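Local coordinates for FYVE, RhoGEF and PH domain-containing protein 5 (Homo sapiens, PDB 3MPX) that activates the Rho-family GTPase CDC42 by exchanging its bound GDP for GTP, mediating VEGF-induced CDC42 activation, at residues E193-N196 against T197-A200. Residues are numbered along the deposited sequence; the frame is centred on the assembly and turned at random.
Sequences EYDN and TQGA
Tyr194 and Gln198, one helical turn apart, meet side chain to side chain: Gln198 OE1 lies 3.3 Å from Tyr194 CE2, and NE2 of the same amide also approaches that carbon. The amide and ring planes stand 65° apart, so this is an oblique van der Waals contact and not a stack. A chi1 of 180° turns the Tyr194 ring away from its own backbone N and beside Gln198, whose chain runs extended beyond CG. With the ring cut back to an alanine here, the Gln198 amide would probably lose its flanking neighbour and turn more freely.

Glu193 O accepts two bonds, one from Thr197 OG1 at 2.7 Å and one from Thr197 N. The two donors approach from opposite faces of the carbonyl plane. Thr197 chi1 of -59° places OG1 beside its own backbone N, within reach of the same oxygen. The i to i+4 ladder continues with Gln198 N to Tyr194 O at 3.2 Å, then Gly199 N to Asp195 O and Ala200 N to Asn196 O.

Farther out, Glu193 OE1 bonds to Tyr183 OH of helix 162-184 and to the backbone N atoms of Val106 and Ala107, just ahead of helix 108-111, all within the DH (RhoGEF) domain. Leu184 touches Tyr194, Thr197 and Gln198. The chemistry implies that the buried Thr197 hydroxyl is satisfied within its own helix, whereas the Glu193 carboxylate joins helix 192-214 to the surrounding fold.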
loop_
_atom_site.group_PDB
_atom_site.type_symbol
_atom_site.label_atom_id
_atom_site.label_comp_id
_atom_site.label_asym_id
_atom_site.label_seq_id
_atom_site.Cartn_x
_atom_site.Cartn_y
_atom_site.Cartn_z
ATOM N N GLU A 193 26.266 -5.398 -0.232
ATOM C CA GLU A 193 24.973 -4.901 0.230
ATOM C C GLU A 193 24.061 -4.542 -0.952
ATOM O O GLU A 193 22.858 -4.770 -0.856
ATOM C CB GLU A 193 25.167 -3.729 1.208
ATOM C CG GLU A 193 23.933 -3.272 1.969
ATOM C CD GLU A 193 23.294 -4.173 3.008
ATOM O OE1 GLU A 193 22.316 -3.715 3.645
ATOM O OE2 GLU A 193 23.742 -5.331 3.174
ATOM N N TYR A 194 24.619 -4.011 -2.066
ATOM C CA TYR A 194 23.855 -3.690 -3.291
ATOM C C TYR A 194 23.302 -4.997 -3.858
ATOM O O TYR A 194 22.162 -5.037 -4.318
ATOM C CB TYR A 194 24.744 -2.987 -4.337
ATOM C CG TYR A 194 24.040 -2.626 -5.635
ATOM C CD1 TYR A 194 23.556 -1.338 -5.857
ATOM C CD2 TYR A 194 23.922 -3.553 -6.670
ATOM C CE1 TYR A 194 22.921 -0.998 -7.051
ATOM C CE2 TYR A 194 23.295 -3.222 -7.870
ATOM C CZ TYR A 194 22.771 -1.954 -8.045
ATOM O OH TYR A 194 22.143 -1.645 -9.225
ATOM N N ASP A 195 24.123 -6.062 -3.795
ATOM C CA ASP A 195 23.801 -7.410 -4.233
ATOM C C ASP A 195 22.684 -8.004 -3.389
ATOM O O ASP A 195 21.666 -8.443 -3.942
ATOM C CB ASP A 195 25.057 -8.291 -4.205
ATOM C CG ASP A 195 25.819 -8.302 -5.521
ATOM O OD1 ASP A 195 25.875 -7.236 -6.193
ATOM O OD2 ASP A 195 26.344 -9.377 -5.894
ATOM N N ASN A 196 22.861 -7.979 -2.059
ATOM C CA ASN A 196 21.891 -8.466 -1.075
ATOM C C ASN A 196 20.549 -7.741 -1.156
ATOM O O ASN A 196 19.516 -8.401 -0.983
ATOM C CB ASN A 196 22.461 -8.333 0.334
ATOM C CG ASN A 196 23.601 -9.273 0.633
ATOM O OD1 ASN A 196 23.982 -10.131 -0.177
ATOM N ND2 ASN A 196 24.166 -9.126 1.814
ATOM N N THR A 197 20.563 -6.391 -1.417
ATOM C CA THR A 197 19.361 -5.549 -1.547
ATOM C C THR A 197 18.557 -6.035 -2.769
ATOM O O THR A 197 17.340 -6.176 -2.677
ATOM C CB THR A 197 19.720 -4.038 -1.567
ATOM O OG1 THR A 197 20.412 -3.696 -0.361
ATOM C CG2 THR A 197 18.488 -3.133 -1.697
ATOM N N GLN A 198 19.258 -6.339 -3.883
ATOM C CA GLN A 198 18.684 -6.874 -5.112
ATOM C C GLN A 198 18.007 -8.232 -4.835
ATOM O O GLN A 198 16.877 -8.461 -5.289
ATOM C CB GLN A 198 19.776 -7.030 -6.175
ATOM C CG GLN A 198 20.026 -5.768 -6.978
ATOM C CD GLN A 198 21.184 -5.888 -7.940
ATOM O OE1 GLN A 198 22.286 -6.345 -7.595
ATOM N NE2 GLN A 198 20.987 -5.365 -9.142
ATOM N N GLY A 199 18.698 -9.083 -4.074
ATOM C CA GLY A 199 18.235 -10.399 -3.660
ATOM C C GLY A 199 17.010 -10.331 -2.778
ATOM O O GLY A 199 16.071 -11.106 -2.972
ATOM N N ALA A 200 17.008 -9.382 -1.806
ATOM C CA ALA A 200 15.873 -9.099 -0.912
ATOM C C ALA A 200 14.721 -8.520 -1.723
ATOM O O ALA A 200 13.553 -8.754 -1.405
ATOM C CB ALA A 200 16.286 -8.105 0.157
#